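Local structure of vanadium-dependent bromoperoxidase (Corallina officinalis, 1QHB) at residues T131-G136 against A390-R395; G269-G274 against Y339-L344; G309-E314 against W329-S334. The protein catalyses the bromination of organic substrates with hydrogen peroxide and bromide, using bound vanadate as cofactor, and assembles as a homododecamer. All blocks are in the same frame, centred on the assembly; numbering follows the deposited sequence.

Interaction 1: residues T131-G136 against A390-R395; sequences TFDLEG and ALKAVR
Lys392 reaches out from the side of helix 376-402 and buries its ammonium group against the loop 131-136. Its chain is extended beyond CG, which carries NZ far enough from the helix to be gripped by two acceptors at once. NZ donates to Phe132 O at 2.8 Å, tilted 27° from the plane of that carbonyl, and forms a salt bridge with Asp133 OD2 at 2.7 Å. The carboxylate oxygen is met on its anti side, 23° out of the carboxylate plane. Thr131 closes the tight part of the contact: its methyl CG2, anti to the backbone N, lies 3.5 Å from Lys392 NZ, the two side chains crossing at about a right angle. Thr131 OG1 instead serves the subunit interface, bonded to Asn373 of the second subunit.

Asp133 alone of the touching residues is partly exposed, and beyond it Leu134 to Gly136 make no contact with the helix segment. Its OD1 accepts from Glu135 N at 3.1 Å and also pairs with Arg389, so the carboxylate is held from both oxygens. A methionine in place of Lys392 would probably leave the Phe132 carbonyl without this donor and Asp133 OD2 without its cationic mate, with Arg389 still at OD1, making the loop less firmly fixed to the helix.

Other faces of the same helix pack on helices 484-499 and 553-574, within the helical core of the PAP2-like haloperoxidase fold. The loop itself carries a local motif, the Asx turn formed by Asp133 OD1 and Glu135 N.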
# COMPACT_ATOMS: atom_id res chain seq x y z
N THR A 131 21.90 5.20 20.31
CA THR A 131 20.60 5.77 20.61
C THR A 131 20.03 6.57 19.45
O THR A 131 20.77 7.33 18.84
CB THR A 131 20.80 6.75 21.80
OG1 THR A 131 21.39 6.01 22.88
CG2 THR A 131 19.46 7.28 22.26
N PHE A 132 18.78 6.43 19.11
CA PHE A 132 18.13 7.19 18.08
C PHE A 132 17.66 8.52 18.64
O PHE A 132 17.83 8.82 19.83
CB PHE A 132 16.86 6.43 17.61
CG PHE A 132 17.19 5.11 16.95
CD1 PHE A 132 17.71 5.07 15.66
CD2 PHE A 132 16.98 3.92 17.62
CE1 PHE A 132 18.03 3.86 15.04
CE2 PHE A 132 17.27 2.71 17.00
CZ PHE A 132 17.77 2.67 15.73
N ASP A 133 17.02 9.34 17.83
CA ASP A 133 16.57 10.64 18.30
C ASP A 133 15.36 10.98 17.41
O ASP A 133 15.39 10.61 16.25
CB ASP A 133 17.59 11.78 18.14
CG ASP A 133 17.33 12.87 19.17
OD1 ASP A 133 16.49 13.73 18.91
OD2 ASP A 133 17.92 12.84 20.29
N LEU A 134 14.43 11.74 17.95
CA LEU A 134 13.26 12.18 17.27
C LEU A 134 13.51 13.32 16.30
O LEU A 134 12.67 13.62 15.42
CB LEU A 134 12.16 12.52 18.30
CG LEU A 134 11.68 11.37 19.19
CD1 LEU A 134 10.47 11.81 20.02
CD2 LEU A 134 11.33 10.09 18.43
N GLU A 135 14.67 13.98 16.38
CA GLU A 135 14.89 15.09 15.42
C GLU A 135 16.34 15.16 15.03
O GLU A 135 17.23 14.78 15.83
CB GLU A 135 14.42 16.41 16.00
CG GLU A 135 15.23 16.93 17.17
CD GLU A 135 14.77 18.23 17.77
OE1 GLU A 135 13.74 18.82 17.34
OE2 GLU A 135 15.45 18.69 18.71
N GLY A 136 16.62 15.70 13.87
CA GLY A 136 18.01 15.83 13.41
C GLY A 136 18.57 14.57 12.80
O GLY A 136 17.98 13.49 12.83
N ALA A 390 23.88 16.41 19.24
CA ALA A 390 25.30 16.44 18.83
C ALA A 390 26.16 15.46 19.61
O ALA A 390 27.06 14.84 19.05
CB ALA A 390 25.82 17.87 19.03
N LEU A 391 25.86 15.27 20.91
CA LEU A 391 26.66 14.36 21.73
C LEU A 391 26.46 12.92 21.26
O LEU A 391 27.44 12.16 21.24
CB LEU A 391 26.35 14.45 23.24
CG LEU A 391 26.82 15.72 23.94
CD1 LEU A 391 26.13 15.83 25.31
CD2 LEU A 391 28.33 15.62 24.07
N LYS A 392 25.26 12.56 20.85
CA LYS A 392 25.01 11.21 20.37
C LYS A 392 25.87 10.95 19.15
O LYS A 392 26.52 9.90 19.11
CB LYS A 392 23.54 10.93 20.05
CG LYS A 392 22.65 10.72 21.28
CD LYS A 392 21.18 10.77 20.87
CE LYS A 392 20.27 11.01 22.07
NZ LYS A 392 18.86 10.72 21.63
N ALA A 393 25.99 11.92 18.25
CA ALA A 393 26.85 11.75 17.08
C ALA A 393 28.31 11.62 17.48
O ALA A 393 29.02 10.74 16.94
CB ALA A 393 26.70 12.92 16.11
N VAL A 394 28.79 12.47 18.41
CA VAL A 394 30.24 12.37 18.72
C VAL A 394 30.52 11.12 19.53
O VAL A 394 31.68 10.62 19.42
CB VAL A 394 30.80 13.65 19.38
CG1 VAL A 394 30.64 13.65 20.88
CG2 VAL A 394 32.26 13.81 19.03
N ARG A 395 29.58 10.57 20.27
CA ARG A 395 29.83 9.32 20.99
C ARG A 395 30.00 8.14 20.04
O ARG A 395 30.77 7.23 20.21
CB ARG A 395 28.69 9.06 22.02
CG ARG A 395 28.78 10.03 23.20
CD ARG A 395 29.75 9.53 24.26
NE ARG A 395 30.31 10.65 25.06
CZ ARG A 395 30.37 10.57 26.39
NH1 ARG A 395 29.90 9.49 27.03
NH2 ARG A 395 30.87 11.56 27.11

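Interaction 2: residues G269-G274 against Y339-L344; sequences GEIAYG and YLNACL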
# COMPACT_ATOMS: atom_id res chain seq x y z
N GLY A 269 31.60 42.17 34.70
CA GLY A 269 31.41 40.77 34.45
C GLY A 269 30.11 40.24 35.03
O GLY A 269 30.04 39.04 35.31
N GLU A 270 29.13 41.13 35.10
CA GLU A 270 27.84 40.69 35.62
C GLU A 270 26.81 40.53 34.49
O GLU A 270 26.46 41.58 33.91
CB GLU A 270 27.30 41.69 36.62
CG GLU A 270 28.13 41.79 37.90
CD GLU A 270 28.29 40.50 38.68
OE1 GLU A 270 27.40 39.63 38.63
OE2 GLU A 270 29.30 40.26 39.38
N ILE A 271 26.35 39.31 34.14
CA ILE A 271 25.33 39.09 33.13
C ILE A 271 23.96 39.19 33.79
O ILE A 271 23.74 38.43 34.77
CB ILE A 271 25.37 37.69 32.43
CG1 ILE A 271 26.81 37.48 31.91
CG2 ILE A 271 24.33 37.49 31.36
CD1 ILE A 271 26.98 36.01 31.54
N ALA A 272 23.04 40.00 33.25
CA ALA A 272 21.68 40.03 33.79
C ALA A 272 20.97 38.74 33.39
O ALA A 272 20.78 38.49 32.21
CB ALA A 272 20.86 41.18 33.25
N TYR A 273 20.54 37.91 34.32
CA TYR A 273 19.91 36.61 34.06
C TYR A 273 18.50 36.71 34.62
O TYR A 273 18.34 36.42 35.82
CB TYR A 273 20.71 35.57 34.82
CG TYR A 273 20.35 34.10 34.70
CD1 TYR A 273 19.62 33.60 33.61
CD2 TYR A 273 20.72 33.21 35.69
CE1 TYR A 273 19.34 32.27 33.53
CE2 TYR A 273 20.43 31.87 35.61
CZ TYR A 273 19.73 31.40 34.52
OH TYR A 273 19.37 30.07 34.41
N GLY A 274 17.50 37.13 33.80
CA GLY A 274 16.23 37.43 34.38
C GLY A 274 16.44 38.66 35.30
O GLY A 274 17.11 39.65 34.92
N TYR A 339 27.38 29.12 25.66
CA TYR A 339 26.52 29.60 24.56
C TYR A 339 25.23 30.12 25.11
O TYR A 339 24.63 31.09 24.61
CB TYR A 339 26.36 28.49 23.48
CG TYR A 339 27.70 27.74 23.44
CD1 TYR A 339 28.83 28.30 22.92
CD2 TYR A 339 27.79 26.50 24.07
CE1 TYR A 339 30.06 27.64 22.99
CE2 TYR A 339 28.99 25.82 24.15
CZ TYR A 339 30.13 26.40 23.62
OH TYR A 339 31.33 25.74 23.73
N LEU A 340 24.77 29.55 26.20
CA LEU A 340 23.57 30.07 26.86
C LEU A 340 23.91 31.42 27.48
O LEU A 340 23.19 32.40 27.35
CB LEU A 340 23.07 29.04 27.87
CG LEU A 340 22.08 29.58 28.91
CD1 LEU A 340 20.77 29.97 28.25
CD2 LEU A 340 21.92 28.60 30.04
N ASN A 341 25.09 31.56 28.05
CA ASN A 341 25.52 32.84 28.65
C ASN A 341 25.72 33.88 27.55
O ASN A 341 25.38 35.01 27.84
CB ASN A 341 26.83 32.71 29.44
CG ASN A 341 26.66 31.84 30.67
OD1 ASN A 341 27.69 31.57 31.33
ND2 ASN A 341 25.46 31.38 30.97
N ALA A 342 26.24 33.46 26.41
CA ALA A 342 26.42 34.38 25.28
C ALA A 342 25.07 34.88 24.81
O ALA A 342 24.82 36.08 24.68
CB ALA A 342 27.10 33.67 24.13
N CYS A 343 24.13 33.93 24.71
CA CYS A 343 22.77 34.30 24.37
C CYS A 343 22.12 35.28 25.29
O CYS A 343 21.52 36.22 24.80
CB CYS A 343 21.91 33.02 24.28
SG CYS A 343 20.26 33.21 23.54
N LEU A 344 22.28 35.10 26.59
CA LEU A 344 21.74 36.04 27.58
C LEU A 344 22.34 37.44 27.46
O LEU A 344 21.59 38.40 27.59
CB LEU A 344 21.93 35.47 28.97
CG LEU A 344 21.18 34.20 29.36
CD1 LEU A 344 21.75 33.67 30.68
CD2 LEU A 344 19.69 34.47 29.54
O HOH W 1 19.74 38.45 29.56
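Strand 270-273 runs almost perpendicular to helix 339-344, at 81° between their N-to-C directions, with the two axes 8.9 Å apart at closest approach. The backbones come nearest at Tyr273 and Leu344, whose CA atoms are 6.8 Å apart. No direct hydrogen bond joins the segments, but one water does: it donates to Ala272 O at 2.8 Å and to Leu344 O at 2.7 Å, tying a strand carbonyl to a helix carbonyl.

The side chains meet through carbon. Leu344 points toward the strand and is touched at two places. Its CB lies 3.9 Å from Ile271 CG2, while its methyl CD1 comes 3.6 Å from Tyr273 CD1, approaching the tyrosine ring obliquely. Ile271 divides its two branches between two helix residues one turn apart: CG2 goes to Leu344, and the longer branch carries CD1 to within 3.9 Å of Asn341 CB. With CG1 beside the backbone N and CG2 anti to it (chi1 -53°), the forked side chain straddles this part of the helix surface, crossing both partners at about a right angle. Tyr273 has CG anti to the backbone N (chi1 -177°), which swings the ring nearer the helix than its CB direction alone would suggest.

The polar ends of Tyr273 and Asn341 look to the second subunit: Tyr273 OH accepts from Asn341 ND2 of the second subunit, and Asn341 ND2 donates to Tyr273 OH of that same subunit, a reciprocal pair. Strand 270-273 is, within this chain, an outermost strand of a three-stranded antiparallel sheet, and Ile278 of strand 276-285 also packs against Asn341 and Leu344. Elsewhere on helix 337-349, Tyr339 and Ala342 touch helix 530-548, and Tyr339 and Cys343 touch helix 484-499.

Interaction 3: residues G309-E314 against W329-S334; sequences GFESYE and WVHFDS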
# COMPACT_ATOMS: atom_id res chain seq x y z
N GLY A 309 38.18 15.46 41.90
CA GLY A 309 37.90 16.29 43.05
C GLY A 309 39.13 16.56 43.86
O GLY A 309 39.01 17.14 44.92
N PHE A 310 40.29 16.11 43.39
CA PHE A 310 41.54 16.30 44.12
C PHE A 310 42.23 17.65 43.93
O PHE A 310 43.21 17.97 44.61
CB PHE A 310 42.49 15.18 43.70
CG PHE A 310 43.70 14.98 44.60
CD1 PHE A 310 43.58 14.60 45.91
CD2 PHE A 310 44.96 15.10 44.04
CE1 PHE A 310 44.70 14.37 46.69
CE2 PHE A 310 46.11 14.88 44.81
CZ PHE A 310 45.94 14.54 46.14
N GLU A 311 41.79 18.53 43.04
CA GLU A 311 42.42 19.83 42.91
C GLU A 311 42.24 20.77 44.10
O GLU A 311 41.26 20.74 44.83
CB GLU A 311 41.85 20.53 41.66
CG GLU A 311 42.29 19.77 40.42
CD GLU A 311 41.19 18.79 39.99
OE1 GLU A 311 40.18 18.62 40.69
OE2 GLU A 311 41.39 18.20 38.90
N SER A 312 43.19 21.72 44.21
CA SER A 312 43.07 22.73 45.27
C SER A 312 42.95 24.08 44.55
O SER A 312 43.41 24.19 43.42
CB SER A 312 44.24 22.89 46.20
OG SER A 312 45.42 22.97 45.35
N TYR A 313 42.25 24.98 45.20
CA TYR A 313 41.90 26.29 44.68
C TYR A 313 42.30 27.37 45.68
O TYR A 313 42.46 27.12 46.87
CB TYR A 313 40.33 26.40 44.51
CG TYR A 313 39.86 25.36 43.50
CD1 TYR A 313 39.59 24.04 43.87
CD2 TYR A 313 39.79 25.72 42.14
CE1 TYR A 313 39.25 23.08 42.92
CE2 TYR A 313 39.45 24.76 41.22
CZ TYR A 313 39.17 23.46 41.59
OH TYR A 313 38.85 22.58 40.60
N GLU A 314 42.36 28.59 45.17
CA GLU A 314 42.55 29.77 46.00
C GLU A 314 41.15 30.32 46.28
O GLU A 314 40.20 29.97 45.59
CB GLU A 314 43.35 30.82 45.26
CG GLU A 314 44.77 30.40 44.90
CD GLU A 314 45.69 30.33 46.11
OE1 GLU A 314 45.33 30.96 47.14
OE2 GLU A 314 46.74 29.65 46.06
N TRP A 329 37.76 26.63 33.67
CA TRP A 329 36.42 26.93 33.16
C TRP A 329 35.80 25.70 32.45
O TRP A 329 34.64 25.34 32.73
CB TRP A 329 36.54 28.11 32.18
CG TRP A 329 35.26 28.90 32.02
CD1 TRP A 329 34.96 30.08 32.62
CD2 TRP A 329 34.11 28.55 31.24
NE1 TRP A 329 33.68 30.49 32.26
CE2 TRP A 329 33.15 29.56 31.41
CE3 TRP A 329 33.81 27.44 30.44
CZ2 TRP A 329 31.91 29.56 30.79
CZ3 TRP A 329 32.57 27.40 29.81
CH2 TRP A 329 31.63 28.46 29.99
N VAL A 330 36.58 25.02 31.61
CA VAL A 330 36.06 23.88 30.85
C VAL A 330 36.18 22.55 31.59
O VAL A 330 35.85 21.48 31.06
CB VAL A 330 36.71 23.78 29.44
CG1 VAL A 330 36.56 25.03 28.59
CG2 VAL A 330 38.18 23.43 29.59
N HIS A 331 36.55 22.56 32.90
CA HIS A 331 36.62 21.33 33.63
C HIS A 331 35.18 20.97 34.04
O HIS A 331 34.83 19.80 34.17
CB HIS A 331 37.46 21.48 34.91
CG HIS A 331 37.80 20.15 35.55
ND1 HIS A 331 38.68 20.02 36.61
CD2 HIS A 331 37.48 18.88 35.20
CE1 HIS A 331 38.82 18.73 36.93
NE2 HIS A 331 38.10 18.02 36.09
N PHE A 332 34.40 22.00 34.43
CA PHE A 332 33.09 21.72 35.01
C PHE A 332 31.91 22.38 34.35
O PHE A 332 30.77 22.32 34.85
CB PHE A 332 33.14 22.23 36.47
CG PHE A 332 34.16 21.54 37.33
CD1 PHE A 332 34.10 20.15 37.53
CD2 PHE A 332 35.18 22.26 37.91
CE1 PHE A 332 35.04 19.52 38.33
CE2 PHE A 332 36.16 21.64 38.69
CZ PHE A 332 36.08 20.27 38.91
N ASP A 333 32.16 23.09 33.25
CA ASP A 333 31.00 23.76 32.66
C ASP A 333 29.89 22.79 32.31
O ASP A 333 30.09 21.66 31.84
CB ASP A 333 31.47 24.45 31.38
CG ASP A 333 32.04 23.52 30.34
OD1 ASP A 333 32.79 22.58 30.64
OD2 ASP A 333 31.78 23.77 29.13
N SER A 334 28.64 23.22 32.47
CA SER A 334 27.57 22.37 31.88
C SER A 334 27.86 22.42 30.36
O SER A 334 28.38 23.49 29.89
CB SER A 334 26.26 23.02 32.14
OG SER A 334 25.83 23.45 30.85
O HOH W 2 39.97 22.26 37.89
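Glu311 and Tyr313 face His331 and Phe332 where the loop leading into edge strand 313-318 of a three-stranded antiparallel sheet meets helix 323-332, beside the vanadate site of this haloperoxidase. Glu311 comes at the edge of the imidazole, with OE2 3.3 Å from His331 CE1 and the carboxylate plane 84° from that of the ring. The bent chain of Glu311 (chi2 96°) brings the carboxylate there, and OE2 also accepts a hydrogen bond from Ala472 N.

His331, with CG anti to its backbone N (chi1 -167°), extends toward Glu311. One imidazole face is lined by Phe332 CZ, 3.5 Å above the plane and offset toward the rim. The ring also stacks with Phe471 and its NE2 is bonded to Glu473, while the side chain lies about 5 Å from that of Arg545, a residue of the vanadate site.

Tyr313 approaches Phe332 from the opposite direction, its OH lying in the plane of the phenyl ring at the edge, 3.4 Å from Phe332 CE2. A single water bridges the two halves, 2.9 Å from Tyr313 OH and 2.9 Å from His331 ND1.

From the N terminus, the chain first enters 131-136, whose partner on helix 376-402 arrives only after 253 intervening residues, so interaction 1 closes the widest loop. Interactions 2 and 3 lie inside it. Strand 270-273 opens interaction 2, and 309-314 then opens interaction 3, which is closed by 329-334 before 339-344 closes interaction 2; the three are thus nested and none cross. Interaction 2 joins strand 270-273 to helix 337-349, and interaction 3 joins the start of strand 313-318 to helix 323-332, the helix before it; their nearest atoms are about 5 Å apart. Interaction 1 fixes a loop to a core helix, 27 to 28 Å from the others between centres. All three reach the second subunit.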